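Local coordinates for hemolysin-related protein (Vibrio cholerae serotype O1, PDB 6MLT) that is secreted into the biofilm matrix, binds calcium, and probably promotes biofilm adhesion through carbohydrate recognition by a lectin domain joined to a beta-propeller, at residues Trp85-Asn89 against Leu126-Asn131; Leu176-Asp180 against Tyr205-Gly209; Val198-Gly202 against Thr220-Ser224; Asn568-Trp573 against Arg604-Ile608. All coordinates share one frame; numbering follows the deposited sequence.

In the fold
The four contacts are spread over the eight-bladed beta-propeller and mostly join one blade to the next. Contacts 1 and 2 repeat one theme, an aromatic ring of one blade with a turn glycine of the following blade over its face, their centres about 31 Å apart. Contacts 2 and 3 lie about 13 Å apart between centres and share a hairpin, where Tyr205 N probably bonds to Val198 O at 2.8 Å. Contact 4, about 24 Å from contact 3 between centres, reaches it through a probable bond of Arg604 NH2 to Ser224 O. Metal ions lie some way off: the His128 side chain is about 9 Å from a calcium ion, the Thr607 side chain about 7 Å from a sodium ion.

Contact 1 (Trp85-Asn89 against Leu126-Asn131); sequences WSYSN and LDHQGN
Gly130 O is gripped twice, by a weak hydrogen bond from Asn89 ND2 at 3.0 Å and by a proton of water 5, which also donates to Asn89 OD1, an acceptor for Gly91 N as well. The sounder direct bond runs from Trp85 NE1 to His128 O at 2.9 Å; it is bent (145°), and the indole nitrogen stands above the carbonyl plane. Between these two bonds Gly130 lies flat on the tryptophan: its CA sits 3.4 Å from the centroid of the six-membered ring, almost on the ring normal, a CH-pi contact that a residue without a side chain makes possible. Leu126 CD1 meets the far end of the indole at CH2, 4.2 Å away. Trp85 reaches under the turn because its CG is anti to its carbonyl carbon (chi1 -70°). The type I turn from Asp127 to Gly130 is stiffened by Asp127 OD1, which accepts from Gln129 N, an Asx turn, and from Asn131 N on the opposite face of the carboxylate. Waters bridge the segments elsewhere: Gln129 O receives one proton from water 1 and one from water 3, which in turn accept from Ser86 N and Tyr87 N. The loop between strands 71-76 and 93-94 thereby meets the hairpin joining strands 122-126 and 132-137 of the next blade, while Trp85 and Leu126 both rest on Ile73 of strand 71-76.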
loop_
_atom_site.group_PDB
_atom_site.type_symbol
_atom_site.label_atom_id
_atom_site.label_comp_id
_atom_site.label_asym_id
_atom_site.label_seq_id
_atom_site.Cartn_x
_atom_site.Cartn_y
_atom_site.Cartn_z
ATOM N N TRP A 85 -20.441 17.538 16.999
ATOM C CA TRP A 85 -21.802 17.512 16.494
ATOM C C TRP A 85 -22.802 17.895 17.576
ATOM O O TRP A 85 -22.570 17.693 18.770
ATOM C CB TRP A 85 -22.139 16.125 15.950
ATOM C CG TRP A 85 -21.402 15.784 14.681
ATOM C CD1 TRP A 85 -20.632 16.621 13.918
ATOM C CD2 TRP A 85 -21.366 14.511 14.036
ATOM N NE1 TRP A 85 -20.127 15.942 12.836
ATOM C CE2 TRP A 85 -20.566 14.644 12.885
ATOM C CE3 TRP A 85 -21.939 13.267 14.318
ATOM C CZ2 TRP A 85 -20.327 13.584 12.019
ATOM C CZ3 TRP A 85 -21.699 12.219 13.457
ATOM C CH2 TRP A 85 -20.899 12.384 12.322
ATOM N N SER A 86 -23.929 18.447 17.140
ATOM C CA SER A 86 -25.012 18.793 18.048
ATOM C C SER A 86 -25.952 17.629 18.318
ATOM O O SER A 86 -26.651 17.638 19.340
ATOM C CB SER A 86 -25.833 19.943 17.470
ATOM O OG SER A 86 -26.465 19.514 16.275
ATOM N N TYR A 87 -26.007 16.644 17.420
ATOM C CA TYR A 87 -26.970 15.553 17.522
ATOM C C TYR A 87 -28.404 16.077 17.559
ATOM O O TYR A 87 -29.296 15.427 18.108
ATOM C CB TYR A 87 -26.700 14.685 18.753
ATOM C CG TYR A 87 -25.265 14.232 18.890
ATOM C CD1 TYR A 87 -24.741 13.246 18.062
ATOM C CD2 TYR A 87 -24.437 14.781 19.861
ATOM C CE1 TYR A 87 -23.429 12.827 18.198
ATOM C CE2 TYR A 87 -23.124 14.366 20.004
ATOM C CZ TYR A 87 -22.626 13.392 19.172
ATOM O OH TYR A 87 -21.318 12.984 19.315
ATOM N N SER A 88 -28.641 17.247 16.961
ATOM C CA SER A 88 -29.995 17.794 16.909
ATOM C C SER A 88 -30.946 16.884 16.145
ATOM O O SER A 88 -32.164 16.981 16.332
ATOM C CB SER A 88 -29.982 19.184 16.270
ATOM O OG SER A 88 -29.635 19.107 14.899
ATOM N N ASN A 89 -30.426 15.999 15.300
ATOM C CA ASN A 89 -31.257 15.025 14.606
ATOM C C ASN A 89 -31.554 13.796 15.454
ATOM O O ASN A 89 -32.180 12.855 14.957
ATOM C CB ASN A 89 -30.594 14.598 13.290
ATOM C CG ASN A 89 -29.247 13.903 13.494
ATOM O OD1 ASN A 89 -28.771 13.733 14.619
ATOM N ND2 ASN A 89 -28.633 13.494 12.389
ATOM N N LEU A 126 -23.858 10.801 5.603
ATOM C CA LEU A 126 -23.992 12.023 6.386
ATOM C C LEU A 126 -23.082 13.113 5.835
ATOM O O LEU A 126 -22.023 12.831 5.262
ATOM C CB LEU A 126 -23.629 11.775 7.849
ATOM C CG LEU A 126 -24.260 10.569 8.546
ATOM C CD1 LEU A 126 -23.811 10.525 10.000
ATOM C CD2 LEU A 126 -25.766 10.622 8.458
ATOM N N ASP A 127 -23.495 14.367 6.036
ATOM C CA ASP A 127 -22.609 15.499 5.815
ATOM C C ASP A 127 -21.680 15.657 7.018
ATOM O O ASP A 127 -21.763 14.916 8.004
ATOM C CB ASP A 127 -23.410 16.776 5.529
ATOM C CG ASP A 127 -24.240 17.278 6.731
ATOM O OD1 ASP A 127 -23.941 16.956 7.906
ATOM O OD2 ASP A 127 -25.208 18.030 6.475
ATOM N N HIS A 128 -20.781 16.643 6.940
ATOM C CA HIS A 128 -19.721 16.778 7.939
ATOM C C HIS A 128 -20.241 17.215 9.302
ATOM O O HIS A 128 -19.470 17.224 10.267
ATOM C CB HIS A 128 -18.656 17.770 7.450
ATOM C CG HIS A 128 -19.117 19.195 7.440
ATOM N ND1 HIS A 128 -18.736 20.108 8.399
ATOM C CD2 HIS A 128 -19.934 19.862 6.592
ATOM C CE1 HIS A 128 -19.293 21.278 8.140
ATOM N NE2 HIS A 128 -20.025 21.157 7.048
ATOM N N GLN A 129 -21.514 17.570 9.408
ATOM C CA GLN A 129 -22.129 17.929 10.675
ATOM C C GLN A 129 -22.946 16.794 11.280
ATOM O O GLN A 129 -23.576 16.990 12.323
ATOM C CB GLN A 129 -23.013 19.168 10.484
ATOM C CG GLN A 129 -22.221 20.393 10.053
ATOM C CD GLN A 129 -23.099 21.609 9.792
ATOM O OE1 GLN A 129 -24.191 21.495 9.237
ATOM N NE2 GLN A 129 -22.621 22.776 10.190
ATOM N N GLY A 130 -22.950 15.619 10.654
ATOM C CA GLY A 130 -23.655 14.472 11.185
ATOM C C GLY A 130 -25.090 14.343 10.735
ATOM O O GLY A 130 -25.816 13.499 11.275
ATOM N N ASN A 131 -25.525 15.144 9.767
ATOM C CA ASN A 131 -26.896 15.105 9.290
ATOM C C ASN A 131 -26.987 14.328 7.985
ATOM O O ASN A 131 -26.080 14.367 7.148
ATOM C CB ASN A 131 -27.431 16.520 9.094
ATOM C CG ASN A 131 -27.631 17.238 10.403
ATOM O OD1 ASN A 131 -28.236 16.695 11.332
ATOM N ND2 ASN A 131 -27.096 18.443 10.504
HETATM O O HOH W 1 -23.825 18.964 14.166
HETATM O O HOH W 2 -26.547 19.983 13.239
HETATM O O HOH W 3 -25.314 15.919 14.513
HETATM O O HOH W 4 -27.824 16.916 13.969
HETATM O O HOH W 5 -25.716 13.033 14.123
#

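Contact 2 (Leu176-Asp180 against Tyr205-Gly209); sequences LFSHD and YQNNG
Phe177 lies flat beneath Gly209, whose CA stands 3.3 Å from the ring centroid and only 5° off its normal, a CH-pi contact over the middle of the face. The same ring presents its edge to Asn207 O, 3.6 Å from CE1, so the turn carbonyl faces the slightly positive C-H rim. Phe177 and Tyr205 are inclined to each other at 51°, and CE2 of the former comes over one face of the tyrosine ring, 4.1 Å from CG. His179 runs nearly parallel to Tyr205 but is slid aside with little overlap; its CB, not its ring, makes the close approach, 3.5 Å from Tyr205 OH. With chi1 at 73°, Phe177 CG sits between N and the carbonyl carbon, which brings the ring under the type I turn from Gln206 to Gly209. His179 ND1 gives Asp180 O, which lies in the ring plane, a nearly straight bond of 2.8 Å, which would limit rotation of the imidazole. No direct hydrogen bond joins the segments; water 6, donating to Leu176 O and Asn208 O, is the polar link. This surface seam between two propeller blades therefore depends on dispersion and on the weak polarity of C-H groups against aromatic faces.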
loop_
_atom_site.group_PDB
_atom_site.type_symbol
_atom_site.label_atom_id
_atom_site.label_comp_id
_atom_site.label_asym_id
_atom_site.label_seq_id
_atom_site.Cartn_x
_atom_site.Cartn_y
_atom_site.Cartn_z
ATOM N N LEU A 176 -25.290 -1.174 -7.862
ATOM C CA LEU A 176 -24.778 -1.587 -9.168
ATOM C C LEU A 176 -24.821 -3.098 -9.356
ATOM O O LEU A 176 -25.249 -3.575 -10.412
ATOM C CB LEU A 176 -23.336 -1.090 -9.356
ATOM C CG LEU A 176 -23.160 0.429 -9.402
ATOM C CD1 LEU A 176 -21.682 0.791 -9.426
ATOM C CD2 LEU A 176 -23.867 1.018 -10.615
ATOM N N PHE A 177 -24.353 -3.859 -8.368
ATOM C CA PHE A 177 -24.534 -5.301 -8.369
ATOM C C PHE A 177 -24.493 -5.804 -6.937
ATOM O O PHE A 177 -23.866 -5.195 -6.064
ATOM C CB PHE A 177 -23.498 -6.029 -9.256
ATOM C CG PHE A 177 -22.081 -6.089 -8.706
ATOM C CD1 PHE A 177 -21.130 -5.151 -9.087
ATOM C CD2 PHE A 177 -21.675 -7.142 -7.899
ATOM C CE1 PHE A 177 -19.818 -5.231 -8.628
ATOM C CE2 PHE A 177 -20.364 -7.231 -7.438
ATOM C CZ PHE A 177 -19.434 -6.275 -7.803
ATOM N N SER A 178 -25.194 -6.916 -6.713
ATOM C CA SER A 178 -25.333 -7.555 -5.414
ATOM C C SER A 178 -24.375 -8.732 -5.280
ATOM O O SER A 178 -24.037 -9.398 -6.266
ATOM C CB SER A 178 -26.761 -8.072 -5.211
ATOM O OG SER A 178 -27.735 -7.064 -5.369
ATOM N N HIS A 179 -23.968 -9.006 -4.043
ATOM C CA HIS A 179 -23.272 -10.250 -3.741
ATOM C C HIS A 179 -23.614 -10.682 -2.322
ATOM O O HIS A 179 -24.110 -9.895 -1.505
ATOM C CB HIS A 179 -21.742 -10.139 -3.945
ATOM C CG HIS A 179 -21.077 -9.051 -3.153
ATOM N ND1 HIS A 179 -20.940 -9.098 -1.781
ATOM C CD2 HIS A 179 -20.477 -7.903 -3.549
ATOM C CE1 HIS A 179 -20.301 -8.019 -1.365
ATOM N NE2 HIS A 179 -20.008 -7.276 -2.420
ATOM N N ASP A 180 -23.376 -11.966 -2.058
ATOM C CA ASP A 180 -23.557 -12.535 -0.731
ATOM C C ASP A 180 -22.716 -11.779 0.292
ATOM O O ASP A 180 -21.700 -11.162 -0.032
ATOM C CB ASP A 180 -23.150 -14.009 -0.709
ATOM C CG ASP A 180 -24.101 -14.897 -1.489
ATOM O OD1 ASP A 180 -25.299 -14.556 -1.577
ATOM O OD2 ASP A 180 -23.650 -15.940 -2.005
ATOM N N TYR A 205 -14.539 -10.100 -8.669
ATOM C CA TYR A 205 -15.505 -9.677 -9.669
ATOM C C TYR A 205 -14.933 -8.547 -10.513
ATOM O O TYR A 205 -14.185 -7.701 -10.015
ATOM C CB TYR A 205 -16.804 -9.158 -9.035
ATOM C CG TYR A 205 -17.443 -10.023 -7.975
ATOM C CD1 TYR A 205 -17.124 -9.861 -6.633
ATOM C CD2 TYR A 205 -18.414 -10.955 -8.308
ATOM C CE1 TYR A 205 -17.728 -10.629 -5.655
ATOM C CE2 TYR A 205 -19.030 -11.727 -7.333
ATOM C CZ TYR A 205 -18.679 -11.561 -6.012
ATOM O OH TYR A 205 -19.278 -12.331 -5.043
ATOM N N GLN A 206 -15.317 -8.515 -11.788
ATOM C CA GLN A 206 -15.221 -7.271 -12.536
ATOM C C GLN A 206 -16.151 -6.243 -11.905
ATOM O O GLN A 206 -17.035 -6.575 -11.108
ATOM C CB GLN A 206 -15.565 -7.492 -14.011
ATOM C CG GLN A 206 -14.541 -8.341 -14.741
ATOM C CD GLN A 206 -14.799 -8.431 -16.236
ATOM O OE1 GLN A 206 -15.894 -8.779 -16.670
ATOM N NE2 GLN A 206 -13.786 -8.112 -17.030
ATOM N N ASN A 207 -15.937 -4.970 -12.245
ATOM C CA ASN A 207 -16.702 -3.938 -11.561
ATOM C C ASN A 207 -18.153 -3.862 -12.030
ATOM O O ASN A 207 -18.926 -3.094 -11.445
ATOM C CB ASN A 207 -16.013 -2.570 -11.689
ATOM C CG ASN A 207 -15.750 -2.156 -13.120
ATOM O OD1 ASN A 207 -16.464 -2.542 -14.042
ATOM N ND2 ASN A 207 -14.725 -1.333 -13.305
ATOM N N ASN A 208 -18.554 -4.638 -13.036
ATOM C CA ASN A 208 -19.969 -4.836 -13.325
ATOM C C ASN A 208 -20.545 -6.053 -12.605
ATOM O O ASN A 208 -21.734 -6.346 -12.761
ATOM C CB ASN A 208 -20.186 -4.958 -14.836
ATOM C CG ASN A 208 -19.574 -6.217 -15.426
ATOM O OD1 ASN A 208 -18.829 -6.945 -14.765
ATOM N ND2 ASN A 208 -19.881 -6.468 -16.686
ATOM N N GLY A 209 -19.739 -6.748 -11.807
ATOM C CA GLY A 209 -20.185 -7.910 -11.064
ATOM C C GLY A 209 -19.917 -9.244 -11.733
ATOM O O GLY A 209 -20.211 -10.290 -11.135
HETATM O O HOH W 6 -23.650 -4.130 -12.786
#

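Contact 3 (Val198-Gly202 against Thr220-Ser224); sequences VFANG and TVWFS
The Phe199 ring meets Ser224 and Val221 obliquely: Ser224 OG lies 3.7 Å from CD2, and Val221 CG1 comes to 4.4 Å from CE2. The other flat group, the Asn201 amide, makes the direct polar link. Its OD1 accepts from Val221 N at 2.9 Å with the N-H well aimed (155°), though the donor is tilted 29° from the carbonyl plane. The extended first torsion of Asn201 (chi1 -167°) carries the amide across to Thr220, whose CG2 packs on OD1 at 3.6 Å. The ND2 end of the amide donates to water 9, which also bonds to Thr220 OG1, and gives a weak bond to Trp181 O. A C-H...O contact from Asn201 CA to Val221 O, 3.5 Å long, adds to this grip where the chain leaves its strand in a left-handed conformation. Val221 then lays CB on Gly202 N. Water 8 accepts from Asn201 N close to Trp222 O. The contact joins the end of strand 197-200 to the linker entering strand 224-227 of the following blade: Phe199 and Val221 pack together on Val239 of strand 236-241, Ser224 touches Ile186 of strand 185-188, and Trp222 meets Trp521 edge-to-face.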
loop_
_atom_site.group_PDB
_atom_site.type_symbol
_atom_site.label_atom_id
_atom_site.label_comp_id
_atom_site.label_asym_id
_atom_site.label_seq_id
_atom_site.Cartn_x
_atom_site.Cartn_y
_atom_site.Cartn_z
ATOM N N VAL A 198 -13.230 -6.058 -7.996
ATOM C CA VAL A 198 -13.695 -6.051 -6.612
ATOM C C VAL A 198 -13.430 -7.427 -6.018
ATOM O O VAL A 198 -13.880 -8.444 -6.560
ATOM C CB VAL A 198 -15.187 -5.691 -6.515
ATOM C CG1 VAL A 198 -15.660 -5.744 -5.074
ATOM C CG2 VAL A 198 -15.443 -4.309 -7.087
ATOM N N PHE A 199 -12.710 -7.464 -4.904
ATOM C CA PHE A 199 -12.420 -8.707 -4.200
ATOM C C PHE A 199 -13.191 -8.721 -2.891
ATOM O O PHE A 199 -13.003 -7.838 -2.046
ATOM C CB PHE A 199 -10.927 -8.870 -3.929
ATOM C CG PHE A 199 -10.589 -10.160 -3.254
ATOM C CD1 PHE A 199 -10.546 -11.337 -3.976
ATOM C CD2 PHE A 199 -10.357 -10.205 -1.889
ATOM C CE1 PHE A 199 -10.247 -12.533 -3.357
ATOM C CE2 PHE A 199 -10.059 -11.399 -1.263
ATOM C CZ PHE A 199 -10.007 -12.565 -1.997
ATOM N N ALA A 200 -14.043 -9.729 -2.717
ATOM C CA ALA A 200 -14.892 -9.807 -1.536
ATOM C C ALA A 200 -15.141 -11.269 -1.202
ATOM O O ALA A 200 -15.671 -12.018 -2.030
ATOM C CB ALA A 200 -16.214 -9.065 -1.764
ATOM N N ASN A 201 -14.742 -11.669 0.004
ATOM C CA ASN A 201 -14.999 -13.009 0.526
ATOM C C ASN A 201 -14.514 -14.087 -0.441
ATOM O O ASN A 201 -15.208 -15.065 -0.728
ATOM C CB ASN A 201 -16.487 -13.182 0.846
ATOM C CG ASN A 201 -16.771 -14.421 1.677
ATOM O OD1 ASN A 201 -15.858 -15.132 2.106
ATOM N ND2 ASN A 201 -18.047 -14.679 1.912
ATOM N N GLY A 202 -13.291 -13.907 -0.940
ATOM C CA GLY A 202 -12.659 -14.898 -1.777
ATOM C C GLY A 202 -12.979 -14.800 -3.254
ATOM O O GLY A 202 -12.298 -15.451 -4.059
ATOM N N THR A 220 -15.367 -18.241 5.822
ATOM C CA THR A 220 -15.443 -16.893 5.264
ATOM C C THR A 220 -14.059 -16.263 5.174
ATOM O O THR A 220 -13.279 -16.316 6.127
ATOM C CB THR A 220 -16.352 -16.024 6.142
ATOM O OG1 THR A 220 -17.649 -16.624 6.231
ATOM C CG2 THR A 220 -16.488 -14.613 5.578
ATOM N N VAL A 221 -13.772 -15.643 4.030
ATOM C CA VAL A 221 -12.556 -14.857 3.857
ATOM C C VAL A 221 -12.849 -13.440 4.327
ATOM O O VAL A 221 -13.783 -12.794 3.837
ATOM C CB VAL A 221 -12.084 -14.863 2.395
ATOM C CG1 VAL A 221 -10.839 -14.018 2.238
ATOM C CG2 VAL A 221 -11.826 -16.287 1.915
ATOM N N TRP A 222 -12.053 -12.958 5.270
ATOM C CA TRP A 222 -12.255 -11.652 5.883
ATOM C C TRP A 222 -11.355 -10.637 5.171
ATOM O O TRP A 222 -11.385 -10.601 3.935
ATOM C CB TRP A 222 -12.051 -11.769 7.393
ATOM C CG TRP A 222 -13.272 -12.255 8.107
ATOM C CD1 TRP A 222 -13.845 -13.486 8.009
ATOM C CD2 TRP A 222 -14.073 -11.509 9.032
ATOM N NE1 TRP A 222 -14.955 -13.555 8.816
ATOM C CE2 TRP A 222 -15.113 -12.354 9.459
ATOM C CE3 TRP A 222 -14.009 -10.208 9.539
ATOM C CZ2 TRP A 222 -16.084 -11.943 10.369
ATOM C CZ3 TRP A 222 -14.974 -9.802 10.450
ATOM C CH2 TRP A 222 -15.994 -10.664 10.852
ATOM N N PHE A 223 -10.561 -9.835 5.871
ATOM C CA PHE A 223 -9.922 -8.688 5.253
ATOM C C PHE A 223 -8.715 -9.105 4.428
ATOM O O PHE A 223 -8.079 -10.139 4.668
ATOM C CB PHE A 223 -9.524 -7.673 6.324
ATOM C CG PHE A 223 -10.703 -7.089 7.048
ATOM C CD1 PHE A 223 -11.443 -6.074 6.469
ATOM C CD2 PHE A 223 -11.092 -7.571 8.286
ATOM C CE1 PHE A 223 -12.545 -5.544 7.122
ATOM C CE2 PHE A 223 -12.197 -7.042 8.936
ATOM C CZ PHE A 223 -12.916 -6.026 8.350
ATOM N N SER A 224 -8.415 -8.282 3.432
ATOM C CA SER A 224 -7.336 -8.530 2.506
ATOM C C SER A 224 -6.506 -7.266 2.355
ATOM O O SER A 224 -6.928 -6.162 2.719
ATOM C CB SER A 224 -7.875 -8.983 1.140
ATOM O OG SER A 224 -8.701 -7.982 0.575
HETATM O O HOH W 7 -11.523 -8.312 0.770
HETATM O O HOH W 8 -12.394 -10.637 1.354
HETATM O O HOH W 9 -19.115 -16.558 4.032
#

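Contact 4 (Asn568-Trp573 against Arg604-Ile608); sequences NATRIW and RSATI
Two irregular segments, Asn568-Trp573 and Arg604-Ile608, are joined by a single antiparallel bridge, Ala569 facing Thr607 as a non-hydrogen-bonded pair. The bonds flank it: Ile608 N reaches Asn568 O at 2.8 Å in a nearly straight line (173°), and Thr570 N meets Ala606 O at 2.9 Å in the carbonyl plane. Both acceptors also face a C-H group, Ala569 CA lying 3.4 Å from Ala606 O. Next to the bridge the indole of Trp573 turns its edge to Arg604-Ala606, with CZ3 3.8 Å from Ala606 CB and Arg604 O in the ring plane. Trp573 CG is anti to N (chi1 -169°), which points the six-membered edge at the partner chain; NE1 bonds to Tyr523 OH and Phe578 stacks on the ring. Ile608 CD1 rests 3.5 Å from Ala569 O. Ser605 OG accepts from Thr607 N at 3.1 Å in an ST turn and bonds to Asp489, which also holds Thr607 OG1. That hydroxyl further bonds to the backbone N of Asp482, a sodium-site residue, consistent with a second-shell place. The chemistry thus couples a mostly buried backbone bridge with side-chain hydroxyls bonded to a carboxylate, tying the C-terminal chain to the propeller.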
loop_
_atom_site.group_PDB
_atom_site.type_symbol
_atom_site.label_atom_id
_atom_site.label_comp_id
_atom_site.label_asym_id
_atom_site.label_seq_id
_atom_site.Cartn_x
_atom_site.Cartn_y
_atom_site.Cartn_z
ATOM N N ASN A 568 6.211 12.189 9.464
ATOM C CA ASN A 568 5.861 11.514 8.210
ATOM C C ASN A 568 4.652 10.589 8.364
ATOM O O ASN A 568 4.613 9.494 7.800
ATOM C CB ASN A 568 7.061 10.742 7.661
ATOM C CG ASN A 568 8.191 11.651 7.235
ATOM O OD1 ASN A 568 7.970 12.803 6.862
ATOM N ND2 ASN A 568 9.406 11.137 7.283
ATOM N N ALA A 569 3.644 11.039 9.105
ATOM C CA ALA A 569 2.402 10.294 9.259
ATOM C C ALA A 569 1.292 10.890 8.398
ATOM O O ALA A 569 1.210 12.109 8.204
ATOM C CB ALA A 569 1.948 10.276 10.717
ATOM N N THR A 570 0.421 10.011 7.903
ATOM C CA THR A 570 -0.701 10.432 7.074
ATOM C C THR A 570 -1.562 11.460 7.805
ATOM O O THR A 570 -1.754 11.395 9.021
ATOM C CB THR A 570 -1.564 9.225 6.689
ATOM O OG1 THR A 570 -2.630 9.647 5.827
ATOM C CG2 THR A 570 -2.164 8.567 7.922
ATOM N N ARG A 571 -2.101 12.404 7.036
ATOM C CA ARG A 571 -3.075 13.361 7.546
ATOM C C ARG A 571 -4.490 12.800 7.596
ATOM O O ARG A 571 -5.391 13.479 8.097
ATOM C CB ARG A 571 -3.106 14.615 6.671
ATOM C CG ARG A 571 -1.791 15.362 6.525
ATOM C CD ARG A 571 -1.380 16.078 7.790
ATOM N NE ARG A 571 -2.458 16.793 8.477
ATOM C CZ ARG A 571 -2.895 18.009 8.162
ATOM N NH1 ARG A 571 -2.384 18.676 7.134
ATOM N NH2 ARG A 571 -3.855 18.563 8.883
ATOM N N ILE A 572 -4.715 11.600 7.070
ATOM C CA ILE A 572 -6.067 11.095 6.867
ATOM C C ILE A 572 -6.031 9.577 6.940
ATOM O O ILE A 572 -5.108 8.936 6.426
ATOM C CB ILE A 572 -6.638 11.594 5.520
ATOM C CG1 ILE A 572 -8.066 11.092 5.311
ATOM C CG2 ILE A 572 -5.745 11.166 4.354
ATOM C CD1 ILE A 572 -8.818 11.880 4.249
ATOM N N TRP A 573 -7.039 9.003 7.594
ATOM C CA TRP A 573 -7.218 7.552 7.655
ATOM C C TRP A 573 -8.720 7.328 7.512
ATOM O O TRP A 573 -9.453 7.255 8.503
ATOM C CB TRP A 573 -6.668 6.975 8.950
ATOM C CG TRP A 573 -6.584 5.482 8.946
ATOM C CD1 TRP A 573 -7.627 4.606 8.925
ATOM C CD2 TRP A 573 -5.391 4.689 8.978
ATOM N NE1 TRP A 573 -7.160 3.309 8.943
ATOM C CE2 TRP A 573 -5.789 3.335 8.970
ATOM C CE3 TRP A 573 -4.026 4.995 9.010
ATOM C CZ2 TRP A 573 -4.871 2.285 9.000
ATOM C CZ3 TRP A 573 -3.111 3.949 9.039
ATOM C CH2 TRP A 573 -3.542 2.608 9.031
ATOM N N ARG A 604 -2.489 -0.579 5.344
ATOM C CA ARG A 604 -2.731 -0.266 6.752
ATOM C C ARG A 604 -1.456 0.199 7.457
ATOM O O ARG A 604 -1.233 -0.083 8.633
ATOM C CB ARG A 604 -3.393 -1.449 7.469
ATOM C CG ARG A 604 -4.935 -1.430 7.309
ATOM C CD ARG A 604 -5.604 -2.678 7.877
ATOM N NE ARG A 604 -5.415 -3.838 7.004
ATOM C CZ ARG A 604 -6.302 -4.279 6.119
ATOM N NH1 ARG A 604 -7.475 -3.677 5.963
ATOM N NH2 ARG A 604 -6.018 -5.342 5.390
ATOM N N SER A 605 -0.634 0.960 6.737
ATOM C CA SER A 605 0.468 1.715 7.315
ATOM C C SER A 605 0.177 3.210 7.250
ATOM O O SER A 605 -0.319 3.715 6.235
ATOM C CB SER A 605 1.786 1.438 6.586
ATOM O OG SER A 605 2.785 2.323 7.058
ATOM N N ALA A 606 0.509 3.916 8.329
ATOM C CA ALA A 606 0.378 5.364 8.386
ATOM C C ALA A 606 1.594 6.101 7.840
ATOM O O ALA A 606 1.566 7.333 7.755
ATOM C CB ALA A 606 0.130 5.811 9.832
ATOM N N THR A 607 2.661 5.391 7.479
ATOM C CA THR A 607 3.922 6.043 7.145
ATOM C C THR A 607 3.890 6.572 5.717
ATOM O O THR A 607 3.688 5.808 4.770
ATOM C CB THR A 607 5.086 5.070 7.311
ATOM O OG1 THR A 607 5.099 4.563 8.649
ATOM C CG2 THR A 607 6.429 5.768 7.011
ATOM N N ILE A 608 4.117 7.874 5.559
ATOM C CA ILE A 608 4.218 8.460 4.224
ATOM C C ILE A 608 5.545 8.033 3.616
ATOM O O ILE A 608 6.609 8.248 4.207
ATOM C CB ILE A 608 4.096 9.989 4.278
ATOM C CG1 ILE A 608 2.705 10.390 4.772
ATOM C CG2 ILE A 608 4.379 10.608 2.895
ATOM C CD1 ILE A 608 2.537 11.895 5.003
#